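Local coordinates for protein YciF (Escherichia coli, PDB 2GS4) that is a homodimeric stress protein of the ferritin clan with a rubrerythrin-like helical fold, probably binding metal, its precise role not established, at residues T5-D8 with V9-L13; E38-S41 with Q42-A46; E84-E87 with V88-T92; K137-L140 with E141-A145. All blocks are in the same frame, centred on the assembly; numbering follows the deposited sequence.

Interaction 1 (T5-D8 with V9-L13); sequences TIED and VFIHL
Val-9 N donates to Thr-5 O at 3.1 Å, the first i to i+4 bond of helix 6-33, and Phe-10 N to Ile-6 O follows at 2.8 Å with an N-H...O angle of 157°. Beside the first of these, Val-9 CG2 stands 3.6 Å from Thr-5 O, the acceptor of its own backbone N. Phe-10 has CG anti to its backbone N (chi1 180°), which carries the ring off the turn and against Leu-120, Leu-123 and Ala-124 of helix 95-126, while Val-9 and His-12 pack on Thr-119 of the second subunit. The carboxylate of Glu-7 comes obliquely to this ring, OE2 lying 4.2 Å from Phe-10 CD1, while the same oxygen is hydrogen-bonded to Tyr-129 OH. What sets the first turn is a capping box. Thr-5, at the N-cap, takes Asp-8 N on OG1 at 3.1 Å, and Thr-5 N donates to Asp-8 OD2 at 3.1 Å, meeting it 40° out of the carboxylate plane; Lys-4 N binds OD2 as well. Two backbone N-H groups thus converge on one carboxylate oxygen at the start of the helix, where the helix dipole would probably also help to keep Asp-8 ionised.

Interaction 2 (E38-S41 with Q42-A46); sequences EKLS and QAFHA
Leu-40 and Phe-44 meet one turn apart near the start of helix 38-63, part of the helical bundle of this ferritin-clan protein. This is the tight side. Leu-40 CG comes to 3.4 Å from Phe-44 CE2, and its CD1 branch reaches on toward CZ at 3.8 Å, so the leucine covers one corner of the ring, approaching it obliquely. The ring is brought there by a first torsion of -76°, with CG beside the backbone N; its CD2 also lies near Leu-40 O, the acceptor of Phe-44 N. Leu-40 continues onto Asp-99 and Ile-103 of helix 95-126, and Phe-44 onto Ala-106 and onto Leu-31 and Ala-32 of helix 6-33. Ser-41 OG adds a hydrogen bond to Ala-32 O.

The other side faces solvent. Here Glu-38 and Gln-42 cross at a slant, their carboxylate and amide planes 20° apart, and the contact is made through carbon: Gln-42 NE2 sits nearer to Glu-38 CG than to OE2, which is 3.9 Å away. The aliphatic part of Lys-39 passes loosely by the same amide. Gln-42, extended beyond CG, lays its chain over the carbonyl that binds its own N, with Gln-42 CG 3.0 Å from Glu-38 O.

Interaction 3 (E84-E87 with V88-T92); sequences EANE and VIEST
Asn-86 overlaps Glu-90 through its amide, whose oxygen OD1 lies 3.6 Å from Glu-90 CG. The two side chains slant across each other, amide and carboxylate planes 29° apart, and the touching is done by the methylene of the glutamate: Glu-90 OE2 stays 3.9 Å from Asn-86 OD1, a pair of acceptors. Asn-86 brings its amide over this turn with CG anti to the backbone N (chi1 -161°), and Ile-89 CD1 approaches the same OD1 at 3.9 Å. Beneath them Glu-90 N binds Asn-86 O at 2.8 Å. Ala-85 O is shared, with Ile-89 N in the carbonyl plane and fairly straight, and Val-88 N above that plane at a poorer N-H...O angle of 130°. This tightening belongs to the C-terminal end of helix 76-89, where the backbone leaves the helix. Past it the chain is held by Ser-91: both its N and its OG bond to Val-88 O, the hydroxyl at 2.7 Å, and OG in turn receives Glu-93 N, while Arg-98 NH1 donates to Ile-89 O. Val-88 packs on Ala-101 and Leu-102 and Ala-85 on Ala-105, so this end of helix 76-89 lies against helix 95-126. On the dimer side Glu-84 lies on Gly-80 of the second subunit, and the carboxylates of Glu-84 and Glu-87 come close to Glu-83 of that subunit.

Interaction 4 (K137-L140 with E141-A145); sequences KETL and EEEKA
Glu-143 OE1 is gripped by two donors from helix 38-63, Gln-54 NE2 and His-47 NE2, while its backbone N binds Thr-139 O one turn back at 2.9 Å and nearly in line with the carbonyl. A bend at chi2 (-52°) turns the carboxylate away from the straight run of the chain, and on the way Glu-143 CG passes 4.2 Å from Thr-139 CG2, the two side chains lying alongside and pointing the same way. Glu-142 holds its chain extended beyond CG and packs that CG 3.4 Å from Glu-138 O; its OE1 forms a hydrogen bond with Gln-54 and a salt bridge with Arg-57, which also bonds Thr-139 OG1 and so joins both segments to helix 38-63.

Leu-140 and Lys-144 pack chiefly through carbon. Leu-140 CD1 lies 3.8 Å from Lys-144 CE, and the extended lysine crosses the leucine at a slant, NZ ending 4.0 Å from Leu-140 CD2. Glu-141 has CG beside its backbone N, which puts CG 3.0 Å from Lys-137 O; the chain then bends at chi2, but the charges stay apart: Lys-137 NZ is 6.8 Å from Glu-141 OE1 and forms its salt bridge with Glu-125 instead. The close acidic oxygens of Glu-143, Glu-50 and Glu-110, with His-47 beside them, are consistent with a cation site as in rubrerythrin-like proteins.

From the N terminus the four contacts run in series, none nested or crossing, and each is local, within a helix or at its end, so none closes a long loop. Interaction 1 starts helix 6-33, and interaction 2 starts helix 38-63, the next in the chain, about 35 Å away between centres and across the chain's centre. Interaction 3 ends helix 76-89, its nearest atoms about 7 Å from interaction 2. Interaction 4 lies within helix 130-159, about 8 Å from interaction 2 at the nearest atoms. All four pack against helix 95-126. Interactions 1 and 3, at opposite sides of the chain's centre, both touch the second subunit.

Interaction 1 (T5-D8 with V9-L13)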
loop_
_atom_site.group_PDB
_atom_site.type_symbol
_atom_site.label_atom_id
_atom_site.label_comp_id
_atom_site.label_asym_id
_atom_site.label_seq_id
_atom_site.Cartn_x
_atom_site.Cartn_y
_atom_site.Cartn_z
ATOM N N THR A 5 17.073 11.126 -6.741
ATOM C CA THR A 5 17.688 11.497 -5.472
ATOM C C THR A 5 16.770 11.092 -4.327
ATOM O O THR A 5 15.595 10.782 -4.544
ATOM C CB THR A 5 17.941 13.014 -5.380
ATOM O OG1 THR A 5 16.692 13.701 -5.242
ATOM C CG2 THR A 5 18.639 13.511 -6.639
ATOM N N ILE A 6 17.318 11.083 -3.118
ATOM C CA ILE A 6 16.570 10.728 -1.916
ATOM C C ILE A 6 15.420 11.713 -1.807
ATOM O O ILE A 6 14.310 11.391 -1.386
ATOM C CB ILE A 6 17.482 10.858 -0.681
ATOM C CG1 ILE A 6 18.644 9.868 -0.804
ATOM C CG2 ILE A 6 16.689 10.650 0.602
ATOM C CD1 ILE A 6 18.212 8.445 -1.124
ATOM N N GLU A 7 15.730 12.928 -2.228
ATOM C CA GLU A 7 14.806 14.038 -2.229
ATOM C C GLU A 7 13.592 13.728 -3.114
ATOM O O GLU A 7 12.453 13.959 -2.704
ATOM C CB GLU A 7 15.552 15.278 -2.723
ATOM C CG GLU A 7 15.350 16.487 -1.854
ATOM C CD GLU A 7 13.889 16.789 -1.690
ATOM O OE1 GLU A 7 13.165 16.682 -2.700
ATOM O OE2 GLU A 7 13.465 17.130 -0.568
ATOM N N ASP A 8 13.825 13.206 -4.320
ATOM C CA ASP A 8 12.713 12.865 -5.213
ATOM C C ASP A 8 11.862 11.771 -4.572
ATOM O O ASP A 8 10.636 11.813 -4.637
ATOM C CB ASP A 8 13.188 12.338 -6.573
ATOM C CG ASP A 8 13.954 13.365 -7.390
ATOM O OD1 ASP A 8 13.587 14.560 -7.387
ATOM O OD2 ASP A 8 14.921 12.955 -8.066
ATOM N N VAL A 9 12.518 10.782 -3.964
ATOM C CA VAL A 9 11.803 9.686 -3.308
ATOM C C VAL A 9 10.962 10.259 -2.176
ATOM O O VAL A 9 9.801 9.892 -2.011
ATOM C CB VAL A 9 12.769 8.624 -2.705
ATOM C CG1 VAL A 9 11.972 7.588 -1.905
ATOM C CG2 VAL A 9 13.543 7.919 -3.810
ATOM N N PHE A 10 11.556 11.155 -1.395
ATOM C CA PHE A 10 10.844 11.770 -0.286
ATOM C C PHE A 10 9.633 12.563 -0.753
ATOM O O PHE A 10 8.540 12.408 -0.195
ATOM C CB PHE A 10 11.777 12.674 0.529
ATOM C CG PHE A 10 11.096 13.355 1.695
ATOM C CD1 PHE A 10 10.795 14.711 1.645
ATOM C CD2 PHE A 10 10.748 12.637 2.841
ATOM C CE1 PHE A 10 10.148 15.345 2.715
ATOM C CE2 PHE A 10 10.105 13.258 3.909
ATOM C CZ PHE A 10 9.807 14.618 3.846
ATOM N N ILE A 11 9.811 13.402 -1.773
ATOM C CA ILE A 11 8.686 14.186 -2.253
ATOM C C ILE A 11 7.590 13.264 -2.800
ATOM O O ILE A 11 6.405 13.484 -2.562
ATOM C CB ILE A 11 9.129 15.250 -3.315
ATOM C CG1 ILE A 11 7.939 16.121 -3.684
ATOM C CG2 ILE A 11 9.727 14.596 -4.544
ATOM C CD1 ILE A 11 7.300 16.674 -2.477
ATOM N N HIS A 12 7.991 12.217 -3.513
ATOM C CA HIS A 12 7.038 11.258 -4.062
ATOM C C HIS A 12 6.209 10.618 -2.943
ATOM O O HIS A 12 4.978 10.620 -2.998
ATOM C CB HIS A 12 7.773 10.159 -4.841
ATOM C CG HIS A 12 6.948 8.931 -5.075
ATOM N ND1 HIS A 12 5.891 8.897 -5.958
ATOM C CD2 HIS A 12 7.021 7.694 -4.527
ATOM C CE1 HIS A 12 5.349 7.692 -5.949
ATOM N NE2 HIS A 12 6.016 6.942 -5.089
ATOM N N LEU A 13 6.880 10.060 -1.936
ATOM C CA LEU A 13 6.183 9.410 -0.829
ATOM C C LEU A 13 5.310 10.359 -0.009
ATOM O O LEU A 13 4.250 9.968 0.474
ATOM C CB LEU A 13 7.191 8.700 0.085
ATOM C CG LEU A 13 7.874 7.447 -0.480
ATOM C CD1 LEU A 13 8.967 6.990 0.472
ATOM C CD2 LEU A 13 6.847 6.339 -0.688
#

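Interaction 2 (E38-S41 with Q42-A46)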
loop_
_atom_site.group_PDB
_atom_site.type_symbol
_atom_site.label_atom_id
_atom_site.label_comp_id
_atom_site.label_asym_id
_atom_site.label_seq_id
_atom_site.Cartn_x
_atom_site.Cartn_y
_atom_site.Cartn_z
ATOM N N GLU A 38 -21.475 3.062 19.402
ATOM C CA GLU A 38 -21.173 4.467 19.659
ATOM C C GLU A 38 -19.707 4.745 19.949
ATOM O O GLU A 38 -19.153 5.738 19.471
ATOM C CB GLU A 38 -22.022 4.979 20.824
ATOM C CG GLU A 38 -21.739 6.419 21.192
ATOM C CD GLU A 38 -22.862 7.355 20.802
ATOM O OE1 GLU A 38 -23.137 7.499 19.592
ATOM O OE2 GLU A 38 -23.471 7.945 21.717
ATOM N N LYS A 39 -19.077 3.879 20.743
ATOM C CA LYS A 39 -17.674 4.061 21.077
ATOM C C LYS A 39 -16.793 3.920 19.833
ATOM O O LYS A 39 -15.799 4.632 19.696
ATOM C CB LYS A 39 -17.247 3.069 22.175
ATOM C CG LYS A 39 -17.769 3.446 23.567
ATOM C CD LYS A 39 -17.351 4.878 23.918
ATOM C CE LYS A 39 -18.023 5.399 25.185
ATOM N NZ LYS A 39 -17.483 4.804 26.435
ATOM N N LEU A 40 -17.157 3.013 18.929
ATOM C CA LEU A 40 -16.377 2.826 17.707
ATOM C C LEU A 40 -16.628 4.010 16.780
ATOM O O LEU A 40 -15.695 4.564 16.196
ATOM C CB LEU A 40 -16.766 1.519 16.998
ATOM C CG LEU A 40 -16.063 1.251 15.660
ATOM C CD1 LEU A 40 -14.560 1.365 15.851
ATOM C CD2 LEU A 40 -16.427 -0.135 15.133
ATOM N N SER A 41 -17.895 4.393 16.647
ATOM C CA SER A 41 -18.290 5.514 15.803
ATOM C C SER A 41 -17.481 6.751 16.187
ATOM O O SER A 41 -16.968 7.463 15.326
ATOM C CB SER A 41 -19.780 5.801 15.985
ATOM O OG SER A 41 -20.240 6.805 15.099
ATOM N N GLN A 42 -17.359 6.989 17.487
ATOM C CA GLN A 42 -16.616 8.142 17.984
ATOM C C GLN A 42 -15.126 8.064 17.694
ATOM O O GLN A 42 -14.487 9.085 17.430
ATOM C CB GLN A 42 -16.847 8.302 19.480
ATOM C CG GLN A 42 -18.309 8.551 19.799
ATOM C CD GLN A 42 -18.573 8.691 21.277
ATOM O OE1 GLN A 42 -17.718 8.388 22.114
ATOM N NE2 GLN A 42 -19.770 9.149 21.611
ATOM N N ALA A 43 -14.569 6.858 17.736
ATOM C CA ALA A 43 -13.150 6.700 17.454
ATOM C C ALA A 43 -12.888 7.043 15.989
ATOM O O ALA A 43 -11.856 7.624 15.657
ATOM C CB ALA A 43 -12.706 5.278 17.757
ATOM N N PHE A 44 -13.819 6.687 15.107
ATOM C CA PHE A 44 -13.652 6.999 13.690
ATOM C C PHE A 44 -13.817 8.509 13.503
ATOM O O PHE A 44 -13.104 9.126 12.720
ATOM C CB PHE A 44 -14.676 6.253 12.812
ATOM C CG PHE A 44 -14.371 4.786 12.612
ATOM C CD1 PHE A 44 -13.108 4.359 12.191
ATOM C CD2 PHE A 44 -15.369 3.829 12.800
ATOM C CE1 PHE A 44 -12.849 2.993 11.972
ATOM C CE2 PHE A 44 -15.115 2.472 12.581
ATOM C CZ PHE A 44 -13.860 2.057 12.164
ATOM N N HIS A 45 -14.761 9.102 14.226
ATOM C CA HIS A 45 -14.979 10.540 14.120
ATOM C C HIS A 45 -13.780 11.280 14.696
ATOM O O HIS A 45 -13.356 12.302 14.155
ATOM C CB HIS A 45 -16.258 10.956 14.854
ATOM C CG HIS A 45 -16.610 12.401 14.678
ATOM N ND1 HIS A 45 -16.876 12.960 13.445
ATOM C CD2 HIS A 45 -16.729 13.403 15.577
ATOM C CE1 HIS A 45 -17.142 14.245 13.595
ATOM N NE2 HIS A 45 -17.060 14.540 14.881
ATOM N N ALA A 46 -13.222 10.759 15.783
ATOM C CA ALA A 46 -12.060 11.388 16.387
ATOM C C ALA A 46 -10.892 11.322 15.404
ATOM O O ALA A 46 -10.168 12.299 15.232
ATOM C CB ALA A 46 -11.691 10.689 17.693
#

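Interaction 3 (E84-E87 with V88-T92)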
loop_
_atom_site.group_PDB
_atom_site.type_symbol
_atom_site.label_atom_id
_atom_site.label_comp_id
_atom_site.label_asym_id
_atom_site.label_seq_id
_atom_site.Cartn_x
_atom_site.Cartn_y
_atom_site.Cartn_z
ATOM N N GLU A 84 -11.431 -1.954 0.870
ATOM C CA GLU A 84 -11.468 -3.105 1.764
ATOM C C GLU A 84 -12.451 -2.810 2.896
ATOM O O GLU A 84 -13.317 -3.628 3.208
ATOM C CB GLU A 84 -10.062 -3.401 2.322
ATOM C CG GLU A 84 -10.009 -4.490 3.394
ATOM C CD GLU A 84 -8.622 -5.109 3.541
ATOM O OE1 GLU A 84 -7.624 -4.435 3.202
ATOM O OE2 GLU A 84 -8.526 -6.264 4.009
ATOM N N ALA A 85 -12.319 -1.635 3.498
ATOM C CA ALA A 85 -13.209 -1.243 4.577
ATOM C C ALA A 85 -14.640 -1.112 4.068
ATOM O O ALA A 85 -15.582 -1.533 4.735
ATOM C CB ALA A 85 -12.740 0.078 5.181
ATOM N N ASN A 86 -14.800 -0.530 2.880
ATOM C CA ASN A 86 -16.128 -0.338 2.311
ATOM C C ASN A 86 -16.816 -1.675 2.046
ATOM O O ASN A 86 -18.038 -1.782 2.167
ATOM C CB ASN A 86 -16.044 0.488 1.018
ATOM C CG ASN A 86 -17.377 1.104 0.633
ATOM O OD1 ASN A 86 -18.106 1.634 1.480
ATOM N ND2 ASN A 86 -17.696 1.053 -0.657
ATOM N N GLU A 87 -16.045 -2.695 1.678
ATOM C CA GLU A 87 -16.637 -4.001 1.428
ATOM C C GLU A 87 -17.290 -4.514 2.711
ATOM O O GLU A 87 -18.263 -5.260 2.665
ATOM C CB GLU A 87 -15.586 -4.995 0.939
ATOM C CG GLU A 87 -15.724 -5.348 -0.524
ATOM C CD GLU A 87 -14.927 -6.574 -0.891
ATOM O OE1 GLU A 87 -15.307 -7.682 -0.458
ATOM O OE2 GLU A 87 -13.916 -6.432 -1.606
ATOM N N VAL A 88 -16.743 -4.118 3.861
ATOM C CA VAL A 88 -17.316 -4.526 5.147
ATOM C C VAL A 88 -18.563 -3.682 5.396
ATOM O O VAL A 88 -19.620 -4.212 5.744
ATOM C CB VAL A 88 -16.321 -4.322 6.327
ATOM C CG1 VAL A 88 -17.007 -4.617 7.645
ATOM C CG2 VAL A 88 -15.107 -5.257 6.159
ATOM N N ILE A 89 -18.425 -2.371 5.206
ATOM C CA ILE A 89 -19.520 -1.405 5.389
ATOM C C ILE A 89 -20.758 -1.802 4.588
ATOM O O ILE A 89 -21.884 -1.794 5.099
ATOM C CB ILE A 89 -19.111 0.035 4.907
ATOM C CG1 ILE A 89 -18.056 0.644 5.836
ATOM C CG2 ILE A 89 -20.343 0.935 4.822
ATOM C CD1 ILE A 89 -17.380 1.907 5.278
ATOM N N GLU A 90 -20.537 -2.152 3.326
ATOM C CA GLU A 90 -21.615 -2.510 2.415
ATOM C C GLU A 90 -22.090 -3.963 2.464
ATOM O O GLU A 90 -22.973 -4.352 1.693
ATOM C CB GLU A 90 -21.185 -2.159 0.989
ATOM C CG GLU A 90 -20.737 -0.710 0.816
ATOM C CD GLU A 90 -21.904 0.260 0.758
ATOM O OE1 GLU A 90 -22.733 0.145 -0.172
ATOM O OE2 GLU A 90 -21.992 1.137 1.642
ATOM N N SER A 91 -21.507 -4.768 3.351
ATOM C CA SER A 91 -21.910 -6.170 3.468
ATOM C C SER A 91 -23.108 -6.250 4.407
ATOM O O SER A 91 -23.577 -5.223 4.904
ATOM C CB SER A 91 -20.781 -6.994 4.072
ATOM O OG SER A 91 -20.660 -6.708 5.458
ATOM N N THR A 92 -23.609 -7.462 4.647
ATOM C CA THR A 92 -24.723 -7.607 5.579
ATOM C C THR A 92 -24.208 -8.051 6.942
ATOM O O THR A 92 -24.995 -8.451 7.796
ATOM C CB THR A 92 -25.812 -8.625 5.108
ATOM O OG1 THR A 92 -25.206 -9.872 4.759
ATOM C CG2 THR A 92 -26.590 -8.076 3.921
#

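Interaction 4 (K137-L140 with E141-A145)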
loop_
_atom_site.group_PDB
_atom_site.type_symbol
_atom_site.label_atom_id
_atom_site.label_comp_id
_atom_site.label_asym_id
_atom_site.label_seq_id
_atom_site.Cartn_x
_atom_site.Cartn_y
_atom_site.Cartn_z
ATOM N N LYS A 137 7.215 12.744 12.952
ATOM C CA LYS A 137 7.210 11.828 14.082
ATOM C C LYS A 137 5.976 12.107 14.941
ATOM O O LYS A 137 5.485 11.219 15.642
ATOM C CB LYS A 137 8.519 11.946 14.886
ATOM C CG LYS A 137 9.671 11.136 14.250
ATOM C CD LYS A 137 11.043 11.504 14.807
ATOM C CE LYS A 137 12.178 10.880 13.984
ATOM N NZ LYS A 137 12.355 9.408 14.166
ATOM N N GLU A 138 5.461 13.333 14.871
ATOM C CA GLU A 138 4.269 13.674 15.635
ATOM C C GLU A 138 3.076 12.935 15.047
ATOM O O GLU A 138 2.247 12.401 15.781
ATOM C CB GLU A 138 4.033 15.190 15.631
ATOM C CG GLU A 138 5.069 15.922 16.469
ATOM C CD GLU A 138 4.825 17.414 16.555
ATOM O OE1 GLU A 138 5.560 18.080 17.313
ATOM O OE2 GLU A 138 3.909 17.926 15.869
ATOM N N THR A 139 2.980 12.893 13.728
ATOM C CA THR A 139 1.872 12.183 13.120
ATOM C C THR A 139 2.068 10.697 13.379
ATOM O O THR A 139 1.125 9.992 13.737
ATOM C CB THR A 139 1.788 12.447 11.618
ATOM O OG1 THR A 139 1.454 13.822 11.399
ATOM C CG2 THR A 139 0.703 11.578 10.990
ATOM N N LEU A 140 3.302 10.229 13.228
ATOM C CA LEU A 140 3.596 8.825 13.467
ATOM C C LEU A 140 3.049 8.398 14.825
ATOM O O LEU A 140 2.336 7.408 14.928
ATOM C CB LEU A 140 5.101 8.567 13.434
ATOM C CG LEU A 140 5.498 7.146 13.842
ATOM C CD1 LEU A 140 4.857 6.142 12.892
ATOM C CD2 LEU A 140 7.007 7.003 13.835
ATOM N N GLU A 141 3.362 9.162 15.864
ATOM C CA GLU A 141 2.900 8.819 17.205
ATOM C C GLU A 141 1.380 8.863 17.363
ATOM O O GLU A 141 0.813 8.056 18.100
ATOM C CB GLU A 141 3.574 9.724 18.245
ATOM C CG GLU A 141 5.097 9.657 18.198
ATOM C CD GLU A 141 5.632 8.234 18.297
ATOM O OE1 GLU A 141 6.713 7.972 17.729
ATOM O OE2 GLU A 141 4.981 7.386 18.947
ATOM N N GLU A 142 0.712 9.795 16.683
ATOM C CA GLU A 142 -0.742 9.877 16.784
ATOM C C GLU A 142 -1.370 8.637 16.162
ATOM O O GLU A 142 -2.340 8.090 16.684
ATOM C CB GLU A 142 -1.272 11.133 16.081
ATOM C CG GLU A 142 -0.968 12.437 16.815
ATOM C CD GLU A 142 -1.492 13.649 16.068
ATOM O OE1 GLU A 142 -1.720 13.549 14.841
ATOM O OE2 GLU A 142 -1.665 14.708 16.703
ATOM N N GLU A 143 -0.816 8.197 15.038
ATOM C CA GLU A 143 -1.331 7.016 14.359
ATOM C C GLU A 143 -1.109 5.777 15.214
ATOM O O GLU A 143 -1.941 4.865 15.228
ATOM C CB GLU A 143 -0.664 6.855 12.996
ATOM C CG GLU A 143 -1.085 7.932 12.002
ATOM C CD GLU A 143 -2.595 8.050 11.884
ATOM O OE1 GLU A 143 -3.173 8.976 12.492
ATOM O OE2 GLU A 143 -3.204 7.206 11.197
ATOM N N LYS A 144 0.009 5.742 15.927
ATOM C CA LYS A 144 0.280 4.616 16.809
ATOM C C LYS A 144 -0.750 4.626 17.942
ATOM O O LYS A 144 -1.303 3.584 18.291
ATOM C CB LYS A 144 1.709 4.689 17.358
ATOM C CG LYS A 144 2.780 4.218 16.355
ATOM C CD LYS A 144 4.193 4.292 16.945
ATOM C CE LYS A 144 5.248 3.851 15.931
ATOM N NZ LYS A 144 6.633 4.035 16.460
ATOM N N ALA A 145 -1.035 5.802 18.496
ATOM C CA ALA A 145 -2.021 5.885 19.570
ATOM C C ALA A 145 -3.407 5.537 19.032
ATOM O O ALA A 145 -4.213 4.903 19.720
ATOM C CB ALA A 145 -2.032 7.277 20.189
#